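Local atomic coordinates of phage terminase large subunit (Thermus phage P7426, PDB entry 7KS4), a protein that probably acts as the ATP-driven motor that packages viral DNA into empty capsids and as the endonuclease that cuts the genome, this construct holding the N-terminal ATPase domain. Residues F16-Y21 against E50-V54; P23-Q27 against W227-P231; V57-F61 against K88-A93. All blocks are in the same frame, centred on the assembly; numbering follows the deposited sequence.

Interaction 1 of 3, residues F16-Y21 against E50-V54; sequences FELLGY and EAASV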
ATOM      1  N   PHE A  16      -2.209   3.832 -15.971  1.00 29.75           N
ATOM      2  CA  PHE A  16      -3.020   2.647 -15.689  1.00 31.21           C
ATOM      3  C   PHE A  16      -3.169   1.780 -16.930  1.00 33.01           C
ATOM      4  O   PHE A  16      -3.032   0.549 -16.869  1.00 33.24           O
ATOM      5  CB  PHE A  16      -4.408   3.052 -15.188  1.00 33.52           C
ATOM      6  CG  PHE A  16      -4.412   3.774 -13.872  1.00 32.87           C
ATOM      7  CD1 PHE A  16      -3.402   3.585 -12.941  1.00 30.24           C
ATOM      8  CD2 PHE A  16      -5.453   4.637 -13.558  1.00 35.45           C
ATOM      9  CE1 PHE A  16      -3.429   4.255 -11.721  1.00 30.25           C
ATOM     10  CE2 PHE A  16      -5.481   5.302 -12.346  1.00 34.52           C
ATOM     11  CZ  PHE A  16      -4.468   5.109 -11.428  1.00 31.88           C
ATOM     12  N   GLU A  17      -3.473   2.407 -18.064  1.00 32.17           N
ATOM     13  CA  GLU A  17      -3.649   1.669 -19.308  1.00 36.06           C
ATOM     14  C   GLU A  17      -2.383   0.909 -19.688  1.00 35.42           C
ATOM     15  O   GLU A  17      -2.456  -0.230 -20.169  1.00 34.59           O
ATOM     16  CB  GLU A  17      -4.056   2.641 -20.410  1.00 40.76           C
ATOM     17  CG  GLU A  17      -4.470   1.997 -21.705  1.00 49.92           C
ATOM     18  CD  GLU A  17      -5.914   1.514 -21.696  1.00 56.71           C
ATOM     19  OE1 GLU A  17      -6.461   1.263 -20.597  1.00 57.10           O
ATOM     20  OE2 GLU A  17      -6.501   1.396 -22.794  1.00 62.42           O
ATOM     21  N   LEU A  18      -1.211   1.520 -19.492  1.00 39.53           N
ATOM     22  CA  LEU A  18       0.037   0.786 -19.690  1.00 42.32           C
ATOM     23  C   LEU A  18       0.104  -0.435 -18.781  1.00 43.98           C
ATOM     24  O   LEU A  18       0.566  -1.503 -19.192  1.00 47.32           O
ATOM     25  CB  LEU A  18       1.242   1.699 -19.436  1.00 40.08           C
ATOM     26  CG  LEU A  18       1.576   2.756 -20.491  1.00 40.17           C
ATOM     27  CD1 LEU A  18       2.722   3.657 -20.012  1.00 39.26           C
ATOM     28  CD2 LEU A  18       1.940   2.095 -21.810  1.00 41.94           C
ATOM     29  N   LEU A  19      -0.364  -0.311 -17.547  1.00 45.49           N
ATOM     30  CA  LEU A  19      -0.273  -1.433 -16.624  1.00 46.15           C
ATOM     31  C   LEU A  19      -1.295  -2.529 -16.889  1.00 46.68           C
ATOM     32  O   LEU A  19      -1.199  -3.594 -16.271  1.00 49.74           O
ATOM     33  CB  LEU A  19      -0.436  -0.944 -15.185  1.00 44.65           C
ATOM     34  CG  LEU A  19       0.826  -0.406 -14.522  1.00 44.05           C
ATOM     35  CD1 LEU A  19       0.476   0.176 -13.168  1.00 42.79           C
ATOM     36  CD2 LEU A  19       1.863  -1.505 -14.389  1.00 45.63           C
ATOM     37  N   GLY A  20      -2.257  -2.313 -17.780  1.00 41.39           N
ATOM     38  CA  GLY A  20      -3.368  -3.241 -17.869  1.00 42.64           C
ATOM     39  C   GLY A  20      -4.239  -3.199 -16.638  1.00 41.17           C
ATOM     40  O   GLY A  20      -4.853  -4.207 -16.279  1.00 41.74           O
ATOM     41  N   TYR A  21      -4.320  -2.042 -15.993  1.00 40.17           N
ATOM     42  CA  TYR A  21      -4.959  -1.878 -14.696  1.00 40.79           C
ATOM     43  C   TYR A  21      -6.197  -1.009 -14.849  1.00 41.74           C
ATOM     44  O   TYR A  21      -6.125   0.082 -15.424  1.00 43.90           O
ATOM     45  CB  TYR A  21      -3.966  -1.251 -13.715  1.00 35.59           C
ATOM     46  CG  TYR A  21      -4.493  -0.895 -12.338  1.00 34.27           C
ATOM     47  CD1 TYR A  21      -5.019  -1.866 -11.490  1.00 35.47           C
ATOM     48  CD2 TYR A  21      -4.402   0.406 -11.863  1.00 32.23           C
ATOM     49  CE1 TYR A  21      -5.472  -1.540 -10.222  1.00 34.83           C
ATOM     50  CE2 TYR A  21      -4.846   0.741 -10.586  1.00 31.82           C
ATOM     51  CZ  TYR A  21      -5.381  -0.236  -9.775  1.00 34.26           C
ATOM     52  OH  TYR A  21      -5.820   0.081  -8.505  1.00 35.99           O
ATOM     53  N   GLU A  50      -3.521  -4.825  -5.025  1.00 44.20           N
ATOM     54  CA  GLU A  50      -3.315  -4.375  -6.394  1.00 41.48           C
ATOM     55  C   GLU A  50      -3.025  -2.882  -6.433  1.00 36.90           C
ATOM     56  O   GLU A  50      -2.096  -2.433  -7.118  1.00 34.79           O
ATOM     57  CB  GLU A  50      -4.540  -4.703  -7.251  1.00 45.03           C
ATOM     58  CG  GLU A  50      -4.260  -4.673  -8.739  1.00 47.54           C
ATOM     59  CD  GLU A  50      -3.386  -5.828  -9.184  1.00 51.54           C
ATOM     60  OE1 GLU A  50      -3.136  -6.736  -8.363  1.00 53.38           O
ATOM     61  OE2 GLU A  50      -2.949  -5.825 -10.353  1.00 52.41           O
ATOM     62  N   ALA A  51      -3.828  -2.095  -5.714  1.00 37.69           N
ATOM     63  CA  ALA A  51      -3.653  -0.647  -5.715  1.00 36.94           C
ATOM     64  C   ALA A  51      -2.292  -0.261  -5.159  1.00 35.47           C
ATOM     65  O   ALA A  51      -1.618   0.628  -5.697  1.00 35.31           O
ATOM     66  CB  ALA A  51      -4.768   0.012  -4.909  1.00 37.96           C
ATOM     67  N   ALA A  52      -1.866  -0.914  -4.078  1.00 33.82           N
ATOM     68  CA  ALA A  52      -0.552  -0.616  -3.528  1.00 32.66           C
ATOM     69  C   ALA A  52       0.548  -0.954  -4.527  1.00 31.12           C
ATOM     70  O   ALA A  52       1.526  -0.213  -4.656  1.00 29.76           O
ATOM     71  CB  ALA A  52      -0.343  -1.377  -2.221  1.00 34.49           C
ATOM     72  N   SER A  53       0.417  -2.081  -5.231  1.00 30.17           N
ATOM     73  CA  SER A  53       1.449  -2.465  -6.189  1.00 32.36           C
ATOM     74  C   SER A  53       1.548  -1.444  -7.313  1.00 30.55           C
ATOM     75  O   SER A  53       2.653  -1.090  -7.746  1.00 30.44           O
ATOM     76  CB  SER A  53       1.170  -3.867  -6.738  1.00 36.78           C
ATOM     77  OG  SER A  53       0.134  -3.862  -7.711  1.00 38.12           O
ATOM     78  N   VAL A  54       0.405  -0.932  -7.778  1.00 30.63           N
ATOM     79  CA  VAL A  54       0.420   0.082  -8.831  1.00 29.83           C
ATOM     80  C   VAL A  54       1.143   1.333  -8.360  1.00 28.65           C
ATOM     81  O   VAL A  54       1.894   1.954  -9.123  1.00 26.79           O
ATOM     82  CB  VAL A  54      -1.015   0.401  -9.283  1.00 31.93           C
ATOM     83  CG1 VAL A  54      -1.034   1.592 -10.249  1.00 31.53           C
ATOM     84  CG2 VAL A  54      -1.624  -0.831  -9.949  1.00 32.65           C
TER
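L19 and V54 bring the two backbones closest, their CA atoms 8.0 Å apart, where the last turn of helix 13-19 meets the first half of helix 48-62. The short helix then stops in a Schellman motif: G20 takes a positive phi, Y21 N bonds back to F16 O and G20 N to E17 O. That reversal turns the chain so that Y21 follows L19 in facing the same neighbour.

V54 is the residue they share. Its CG2 sits over the middle of the Y21 ring, 3.5 Å from the centroid and only 7° off the normal, a well-centred CH-pi contact. The other methyl, CG1, lies 3.6 Å from L19 CD1 and also meets the edge of the F16 ring, at CE1, so three residues of 16-21 gather on one valine. With CG anti to the backbone N (chi1 175°), the Y21 ring reaches along the helix past V54 to the preceding turn. There Y21 CE1 comes within 3.7 Å of E50 CG, the two side chains running past each other in opposite directions. Y21 OH lies 3.6 Å from A51 CA and is hydrogen-bonded to H31 on helix 25-32.

E50 offers only its aliphatic part to the tyrosine. A bend at chi2 (70°) carries the carboxylate on to salt bridges with R84 and K88 of helix 75-92. Within the helix, E50 O accepts from both V54 N and S53 OG, the latter at 2.7 Å.

Helix 48-62 begins at the end of the P-loop, and Y21 and E50 both touch the bound ADP. Apolar contact thus seats the tyrosine against this helix, while E50's paired basic partners probably favour its ionised form and fix its carboxylate beside the nucleotide pocket.

Interaction 2 of 3, residues P23-Q27 against W227-P231; sequences PHHVQ and WDVWP. With SO4 (sulfate ion), chain B.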
ATOM      1  N   PRO A  23      -8.793   0.391 -12.263  1.00 41.86           N
ATOM      2  CA  PRO A  23      -9.137   0.454 -10.837  1.00 41.55           C
ATOM      3  C   PRO A  23     -10.633   0.586 -10.585  1.00 46.09           C
ATOM      4  O   PRO A  23     -11.385   1.114 -11.406  1.00 47.35           O
ATOM      5  CB  PRO A  23      -8.390   1.704 -10.359  1.00 37.79           C
ATOM      6  CG  PRO A  23      -8.299   2.554 -11.582  1.00 37.57           C
ATOM      7  CD  PRO A  23      -8.111   1.616 -12.717  1.00 40.22           C
ATOM      8  N   HIS A  24     -11.049   0.110  -9.409  1.00 58.46           N
ATOM      9  CA  HIS A  24     -12.393   0.300  -8.889  1.00 62.79           C
ATOM     10  C   HIS A  24     -12.501   1.650  -8.182  1.00 56.61           C
ATOM     11  O   HIS A  24     -11.514   2.366  -8.001  1.00 52.52           O
ATOM     12  CB  HIS A  24     -12.755  -0.825  -7.922  1.00 68.61           C
ATOM     13  CG  HIS A  24     -12.640  -2.191  -8.520  1.00 76.06           C
ATOM     14  ND1 HIS A  24     -12.307  -3.303  -7.779  1.00 78.78           N
ATOM     15  CD2 HIS A  24     -12.810  -2.623  -9.792  1.00 81.41           C
ATOM     16  CE1 HIS A  24     -12.280  -4.363  -8.566  1.00 83.85           C
ATOM     17  NE2 HIS A  24     -12.580  -3.978  -9.794  1.00 85.97           N
ATOM     18  N   HIS A  25     -13.722   1.992  -7.756  1.00 55.47           N
ATOM     19  CA  HIS A  25     -13.946   3.327  -7.208  1.00 53.75           C
ATOM     20  C   HIS A  25     -13.063   3.578  -5.989  1.00 48.58           C
ATOM     21  O   HIS A  25     -12.518   4.676  -5.831  1.00 46.27           O
ATOM     22  CB  HIS A  25     -15.427   3.536  -6.869  1.00 59.09           C
ATOM     23  CG  HIS A  25     -15.958   2.623  -5.805  1.00 63.95           C
ATOM     24  ND1 HIS A  25     -16.194   1.280  -6.019  1.00 68.93           N
ATOM     25  CD2 HIS A  25     -16.336   2.871  -4.527  1.00 64.98           C
ATOM     26  CE1 HIS A  25     -16.677   0.738  -4.913  1.00 70.19           C
ATOM     27  NE2 HIS A  25     -16.774   1.682  -3.993  1.00 67.66           N
ATOM     28  N   VAL A  26     -12.882   2.570  -5.135  1.00 48.40           N
ATOM     29  CA  VAL A  26     -12.098   2.779  -3.920  1.00 48.03           C
ATOM     30  C   VAL A  26     -10.616   2.864  -4.245  1.00 45.09           C
ATOM     31  O   VAL A  26      -9.893   3.687  -3.675  1.00 42.83           O
ATOM     32  CB  VAL A  26     -12.375   1.673  -2.889  1.00 50.68           C
ATOM     33  CG1 VAL A  26     -11.691   2.021  -1.561  1.00 48.64           C
ATOM     34  CG2 VAL A  26     -13.866   1.491  -2.692  1.00 55.26           C
ATOM     35  N   GLN A  27     -10.135   1.995  -5.136  1.00 44.37           N
ATOM     36  CA  GLN A  27      -8.757   2.093  -5.604  1.00 42.19           C
ATOM     37  C   GLN A  27      -8.502   3.446  -6.248  1.00 40.93           C
ATOM     38  O   GLN A  27      -7.489   4.100  -5.975  1.00 37.23           O
ATOM     39  CB  GLN A  27      -8.460   0.971  -6.594  1.00 43.86           C
ATOM     40  CG  GLN A  27      -8.549  -0.413  -6.006  1.00 44.82           C
ATOM     41  CD  GLN A  27      -8.539  -1.480  -7.071  1.00 48.09           C
ATOM     42  OE1 GLN A  27      -9.223  -1.362  -8.092  1.00 49.38           O
ATOM     43  NE2 GLN A  27      -7.750  -2.525  -6.855  1.00 49.14           N
ATOM     44  N   TRP A 227     -18.357  -6.001   0.655  1.00 39.79           N
ATOM     45  CA  TRP A 227     -19.546  -5.902  -0.179  1.00 40.49           C
ATOM     46  C   TRP A 227     -19.774  -4.500  -0.722  1.00 41.10           C
ATOM     47  O   TRP A 227     -20.625  -4.333  -1.601  1.00 40.93           O
ATOM     48  CB  TRP A 227     -20.778  -6.365   0.598  1.00 39.26           C
ATOM     49  CG  TRP A 227     -20.977  -5.664   1.897  1.00 38.24           C
ATOM     50  CD1 TRP A 227     -21.486  -4.415   2.083  1.00 38.20           C
ATOM     51  CD2 TRP A 227     -20.678  -6.176   3.202  1.00 38.24           C
ATOM     52  NE1 TRP A 227     -21.521  -4.114   3.424  1.00 38.00           N
ATOM     53  CE2 TRP A 227     -21.033  -5.181   4.131  1.00 38.34           C
ATOM     54  CE3 TRP A 227     -20.144  -7.379   3.673  1.00 39.13           C
ATOM     55  CZ2 TRP A 227     -20.871  -5.350   5.503  1.00 39.51           C
ATOM     56  CZ3 TRP A 227     -19.990  -7.547   5.036  1.00 39.91           C
ATOM     57  CH2 TRP A 227     -20.353  -6.539   5.934  1.00 38.89           C
ATOM     58  N   ASP A 228     -19.048  -3.494  -0.225  1.00 44.30           N
ATOM     59  CA  ASP A 228     -19.028  -2.204  -0.908  1.00 45.22           C
ATOM     60  C   ASP A 228     -18.313  -2.310  -2.250  1.00 45.56           C
ATOM     61  O   ASP A 228     -18.710  -1.654  -3.220  1.00 48.64           O
ATOM     62  CB  ASP A 228     -18.347  -1.139  -0.042  1.00 45.32           C
ATOM     63  CG  ASP A 228     -19.161  -0.768   1.185  1.00 45.29           C
ATOM     64  OD1 ASP A 228     -20.408  -0.762   1.097  1.00 45.83           O
ATOM     65  OD2 ASP A 228     -18.550  -0.476   2.236  1.00 43.51           O
ATOM     66  N   VAL A 229     -17.266  -3.127  -2.324  1.00 42.37           N
ATOM     67  CA  VAL A 229     -16.558  -3.329  -3.581  1.00 43.04           C
ATOM     68  C   VAL A 229     -17.209  -4.428  -4.414  1.00 42.29           C
ATOM     69  O   VAL A 229     -17.200  -4.354  -5.645  1.00 42.70           O
ATOM     70  CB  VAL A 229     -15.084  -3.662  -3.321  1.00 42.15           C
ATOM     71  CG1 VAL A 229     -14.307  -3.677  -4.644  1.00 44.23           C
ATOM     72  CG2 VAL A 229     -14.466  -2.671  -2.315  1.00 41.67           C
ATOM     73  N   TRP A 230     -17.763  -5.454  -3.762  1.00 40.06           N
ATOM     74  CA  TRP A 230     -18.402  -6.583  -4.433  1.00 41.63           C
ATOM     75  C   TRP A 230     -19.849  -6.667  -3.962  1.00 40.33           C
ATOM     76  O   TRP A 230     -20.198  -7.534  -3.146  1.00 38.59           O
ATOM     77  CB  TRP A 230     -17.650  -7.882  -4.156  1.00 43.66           C
ATOM     78  CG  TRP A 230     -16.256  -7.864  -4.690  1.00 47.75           C
ATOM     79  CD1 TRP A 230     -15.097  -7.819  -3.967  1.00 48.09           C
ATOM     80  CD2 TRP A 230     -15.869  -7.870  -6.069  1.00 51.31           C
ATOM     81  NE1 TRP A 230     -14.014  -7.806  -4.814  1.00 50.66           N
ATOM     82  CE2 TRP A 230     -14.461  -7.836  -6.110  1.00 52.80           C
ATOM     83  CE3 TRP A 230     -16.580  -7.903  -7.276  1.00 53.93           C
ATOM     84  CZ2 TRP A 230     -13.749  -7.836  -7.312  1.00 55.83           C
ATOM     85  CZ3 TRP A 230     -15.872  -7.902  -8.466  1.00 57.08           C
ATOM     86  CH2 TRP A 230     -14.471  -7.869  -8.476  1.00 57.67           C
ATOM     87  N   PRO A 231     -20.722  -5.788  -4.457  1.00 41.06           N
ATOM     88  CA  PRO A 231     -22.125  -5.833  -4.017  1.00 40.06           C
ATOM     89  C   PRO A 231     -22.816  -7.143  -4.351  1.00 38.88           C
ATOM     90  O   PRO A 231     -23.724  -7.563  -3.624  1.00 38.19           O
ATOM     91  CB  PRO A 231     -22.775  -4.657  -4.764  1.00 42.56           C
ATOM     92  CG  PRO A 231     -21.648  -3.875  -5.374  1.00 44.63           C
ATOM     93  CD  PRO A 231     -20.512  -4.816  -5.543  1.00 44.10           C
TER
HETATM   94  S   SO4 B 301     -16.809   0.012  -9.406  1.00 87.40           S
HETATM   95  O1  SO4 B 301     -16.297  -0.136  -8.047  1.00 88.24           O
HETATM   96  O2  SO4 B 301     -16.232  -1.028 -10.249  1.00 82.70           O
HETATM   97  O3  SO4 B 301     -18.265  -0.110  -9.401  1.00 87.44           O
HETATM   98  O4  SO4 B 301     -16.446   1.328  -9.922  1.00 87.80           O
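The opening of helix 25-32 faces the end of helix 226-229, with V26 and V229 closest at 7.6 Å between CA atoms. Two valines, two histidines and a tryptophan fill the gap, and V229 is at its middle. Its CG1 approaches H24 ND1 to 3.7 Å, while CG2 meets V26 CG2 more loosely, at 4.2 Å.

H24, at the N-cap position, puts its ring obliquely by the six-membered ring of W230. The planes stand 82° apart, and H24 CE1 lies 4.0 Å from W230 CZ2. The indole NE1, beside CZ2 on the same edge, bonds to Q45 O of the P-loop. H24 N donates a nearly straight bond (173°) to Q27 OE1, in the carbonyl plane, tying down the first turn; Q27 NE2 meanwhile bonds to the adenine of the ADP and to G47 O.

On the outer side, H25 turns its CG between its own N and carbonyl carbon (chi1 63°), laying one ring face against V26 CG2. Neighbouring atoms of the ring edge meet different partners. H25 CE1 faces D228 O at 3.6 Å. H25 ND1 lies 2.5 Å from O1 of a sulfate, a hydrogen bond so short that its details are doubtful, and H25 N adds a weak one. The anion, probably from the crystallisation liquor, sits by the helix N-terminus.

In the fold, helix 226-229 comes just after the edge strand 219-224, and W230, just past its end, packs on Y237 of helix 234-239. V229 touches S46 of the P-loop, so the contact places helix 25-32, on the adenine side, against the chain leaving the sheet's edge.

Interaction 3 of 3, residues V57-F61 against K88-A93; sequences VFELF and KVERLA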
ATOM      1  N   VAL A  57       4.907   0.646  -8.533  1.00 28.86           N
ATOM      2  CA  VAL A  57       5.396   0.626  -9.910  1.00 28.63           C
ATOM      3  C   VAL A  57       5.574   2.046 -10.426  1.00 28.36           C
ATOM      4  O   VAL A  57       6.600   2.386 -11.027  1.00 28.37           O
ATOM      5  CB  VAL A  57       4.443  -0.171 -10.821  1.00 29.87           C
ATOM      6  CG1 VAL A  57       4.933  -0.098 -12.266  1.00 30.45           C
ATOM      7  CG2 VAL A  57       4.341  -1.618 -10.382  1.00 31.42           C
ATOM      8  N   PHE A  58       4.565   2.892 -10.214  1.00 28.66           N
ATOM      9  CA  PHE A  58       4.636   4.264 -10.699  1.00 28.62           C
ATOM     10  C   PHE A  58       5.855   4.987 -10.134  1.00 29.20           C
ATOM     11  O   PHE A  58       6.617   5.622 -10.875  1.00 30.33           O
ATOM     12  CB  PHE A  58       3.349   5.001 -10.343  1.00 28.99           C
ATOM     13  CG  PHE A  58       3.322   6.417 -10.828  1.00 30.72           C
ATOM     14  CD1 PHE A  58       3.164   6.692 -12.176  1.00 31.70           C
ATOM     15  CD2 PHE A  58       3.469   7.468  -9.942  1.00 31.78           C
ATOM     16  CE1 PHE A  58       3.149   7.994 -12.632  1.00 33.14           C
ATOM     17  CE2 PHE A  58       3.452   8.770 -10.391  1.00 33.91           C
ATOM     18  CZ  PHE A  58       3.287   9.030 -11.740  1.00 34.69           C
ATOM     19  N   GLU A  59       6.066   4.898  -8.821  1.00 29.56           N
ATOM     20  CA  GLU A  59       7.203   5.580  -8.212  1.00 31.19           C
ATOM     21  C   GLU A  59       8.519   5.142  -8.840  1.00 31.21           C
ATOM     22  O   GLU A  59       9.384   5.979  -9.129  1.00 33.07           O
ATOM     23  CB  GLU A  59       7.232   5.324  -6.705  1.00 34.38           C
ATOM     24  CG  GLU A  59       6.132   6.023  -5.935  1.00 36.66           C
ATOM     25  CD  GLU A  59       6.341   7.522  -5.819  1.00 38.92           C
ATOM     26  OE1 GLU A  59       7.501   7.971  -5.791  1.00 41.01           O
ATOM     27  OE2 GLU A  59       5.331   8.249  -5.756  1.00 42.44           O
ATOM     28  N   LEU A  60       8.693   3.835  -9.063  1.00 28.67           N
ATOM     29  CA  LEU A  60       9.990   3.336  -9.515  1.00 29.36           C
ATOM     30  C   LEU A  60      10.344   3.865 -10.898  1.00 29.21           C
ATOM     31  O   LEU A  60      11.524   4.102 -11.180  1.00 30.21           O
ATOM     32  CB  LEU A  60      10.001   1.804  -9.504  1.00 30.39           C
ATOM     33  CG  LEU A  60       9.810   1.174  -8.115  1.00 33.21           C
ATOM     34  CD1 LEU A  60       9.664  -0.338  -8.229  1.00 34.52           C
ATOM     35  CD2 LEU A  60      10.958   1.534  -7.172  1.00 34.54           C
ATOM     36  N   PHE A  61       9.348   4.070 -11.764  1.00 30.21           N
ATOM     37  CA  PHE A  61       9.584   4.562 -13.120  1.00 30.12           C
ATOM     38  C   PHE A  61       9.456   6.073 -13.235  1.00 30.33           C
ATOM     39  O   PHE A  61      10.209   6.696 -13.994  1.00 30.46           O
ATOM     40  CB  PHE A  61       8.602   3.911 -14.096  1.00 30.62           C
ATOM     41  CG  PHE A  61       8.933   2.496 -14.416  1.00 30.93           C
ATOM     42  CD1 PHE A  61       9.918   2.201 -15.341  1.00 31.49           C
ATOM     43  CD2 PHE A  61       8.273   1.454 -13.790  1.00 32.40           C
ATOM     44  CE1 PHE A  61      10.239   0.890 -15.645  1.00 33.07           C
ATOM     45  CE2 PHE A  61       8.591   0.138 -14.091  1.00 34.04           C
ATOM     46  CZ  PHE A  61       9.581  -0.138 -15.018  1.00 34.26           C
ATOM     47  N   LYS A  88       4.741  -6.510 -12.654  1.00 39.39           N
ATOM     48  CA  LYS A  88       4.381  -5.282 -13.354  1.00 39.19           C
ATOM     49  C   LYS A  88       5.618  -4.519 -13.803  1.00 36.46           C
ATOM     50  O   LYS A  88       5.652  -3.988 -14.919  1.00 36.61           O
ATOM     51  CB  LYS A  88       3.512  -4.401 -12.454  1.00 38.70           C
ATOM     52  CG  LYS A  88       2.180  -5.031 -12.095  1.00 41.29           C
ATOM     53  CD  LYS A  88       1.372  -4.150 -11.149  1.00 40.93           C
ATOM     54  CE  LYS A  88      -0.091  -4.556 -11.141  1.00 45.41           C
ATOM     55  NZ  LYS A  88      -0.263  -6.010 -10.930  1.00 48.17           N
ATOM     56  N   VAL A  89       6.634  -4.440 -12.944  1.00 33.59           N
ATOM     57  CA  VAL A  89       7.847  -3.699 -13.275  1.00 32.91           C
ATOM     58  C   VAL A  89       8.600  -4.389 -14.406  1.00 33.25           C
ATOM     59  O   VAL A  89       9.092  -3.739 -15.334  1.00 31.29           O
ATOM     60  CB  VAL A  89       8.724  -3.543 -12.018  1.00 32.70           C
ATOM     61  CG1 VAL A  89      10.166  -3.189 -12.381  1.00 32.81           C
ATOM     62  CG2 VAL A  89       8.145  -2.484 -11.087  1.00 31.30           C
ATOM     63  N   GLU A  90       8.720  -5.715 -14.344  1.00 37.49           N
ATOM     64  CA  GLU A  90       9.451  -6.418 -15.393  1.00 39.66           C
ATOM     65  C   GLU A  90       8.736  -6.323 -16.733  1.00 39.44           C
ATOM     66  O   GLU A  90       9.393  -6.261 -17.780  1.00 38.82           O
ATOM     67  CB  GLU A  90       9.681  -7.874 -14.978  1.00 44.01           C
ATOM     68  CG  GLU A  90      10.827  -8.000 -13.977  1.00 45.91           C
ATOM     69  CD  GLU A  90      11.059  -9.410 -13.490  1.00 51.12           C
ATOM     70  OE1 GLU A  90      10.274 -10.317 -13.837  1.00 54.02           O
ATOM     71  OE2 GLU A  90      12.043  -9.608 -12.749  1.00 51.68           O
ATOM     72  N   ARG A  91       7.402  -6.289 -16.724  1.00 39.16           N
ATOM     73  CA  ARG A  91       6.653  -6.118 -17.963  1.00 39.39           C
ATOM     74  C   ARG A  91       6.732  -4.681 -18.463  1.00 38.29           C
ATOM     75  O   ARG A  91       7.014  -4.433 -19.645  1.00 37.91           O
ATOM     76  CB  ARG A  91       5.198  -6.530 -17.745  1.00 40.39           C
ATOM     77  CG  ARG A  91       4.269  -6.142 -18.882  1.00 41.38           C
ATOM     78  CD  ARG A  91       2.951  -6.896 -18.795  1.00 43.47           C
ATOM     79  NE  ARG A  91       2.299  -6.710 -17.499  1.00 44.07           N
ATOM     80  CZ  ARG A  91       1.507  -5.687 -17.192  1.00 43.39           C
ATOM     81  NH1 ARG A  91       0.961  -5.612 -15.987  1.00 43.32           N
ATOM     82  NH2 ARG A  91       1.257  -4.738 -18.086  1.00 43.78           N
ATOM     83  N   LEU A  92       6.474  -3.715 -17.577  1.00 36.81           N
ATOM     84  CA  LEU A  92       6.425  -2.317 -17.991  1.00 37.69           C
ATOM     85  C   LEU A  92       7.764  -1.832 -18.522  1.00 35.48           C
ATOM     86  O   LEU A  92       7.806  -0.944 -19.384  1.00 35.69           O
ATOM     87  CB  LEU A  92       5.986  -1.441 -16.818  1.00 37.80           C
ATOM     88  CG  LEU A  92       5.188  -0.207 -17.218  1.00 39.78           C
ATOM     89  CD1 LEU A  92       3.807  -0.626 -17.715  1.00 42.62           C
ATOM     90  CD2 LEU A  92       5.087   0.759 -16.040  1.00 38.50           C
ATOM     91  N   ALA A  93       8.868  -2.377 -18.010  1.00 34.92           N
ATOM     92  CA  ALA A  93      10.180  -1.942 -18.463  1.00 35.31           C
ATOM     93  C   ALA A  93      10.344  -2.093 -19.965  1.00 36.45           C
ATOM     94  O   ALA A  93      11.158  -1.375 -20.561  1.00 37.47           O
ATOM     95  CB  ALA A  93      11.279  -2.723 -17.734  1.00 37.58           C
TER
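V57 and V89 mark the close end of this helix pair, their CA atoms 6.0 Å apart, whereas F61 and A93 are already 8.4 Å apart one turn on. The short segments run in the same general direction at -47°, and their axes come no nearer than 10.5 Å.

At the close end V57 wedges its two methyls into the facing helix. CG2 presses on K88 CB at 3.6 Å and also meets V89 CG2; CG1, anti to the backbone N (chi1 176°), points on to L92 CD2. V89 CG2 in turn takes L60 CD1 at 3.9 Å, the two side chains crossing at about a right angle.

These helices, 48-62 and 75-92, flank strand 67-72 in the chain. The first begins at the end of the P-loop of an ASCE-type ATPase domain. Against the sheet, V89 reaches V101 of strand 99-104, and V89 and L60 both reach V112 of strand 109-115.

Where the helices spread apart, the broad F61 ring bridges the gap. Its CZ is near V89 O, 3.6 Å away and at the ring edge, and the rim passes on to A93, with CZ 4.1 Å from CB. L92 CD2 lies 4.0 Å from F61 CD2, approaching obliquely, and the ring of F96 also meets F61. A93 is only partly buried. On the solvent side E90 points away from helix 48-62 and is exposed; R91 is exposed too, and pairs with E87. K88 begins in the packed zone, but its chain leads away from V57, its polar end going to E50.

Helix 48-62 is common to interactions 1 and 3, which lie about 9 Å apart between centres: its start takes helix 13-19 and its later turns take helix 75-92. Both are buried and mainly apolar, and the salt bridge from E50 to K88 joins them, with R91 probably hydrogen-bonding to L19 O as well. Interaction 2 is the more open contact: only partly buried, it mixes ring and polar contacts and involves a sulfate. It meets interaction 1 through Q27, which packs on Y21, E50 and A51 around the ADP pocket, but stays about 9 Å from interaction 3 at the nearest atoms.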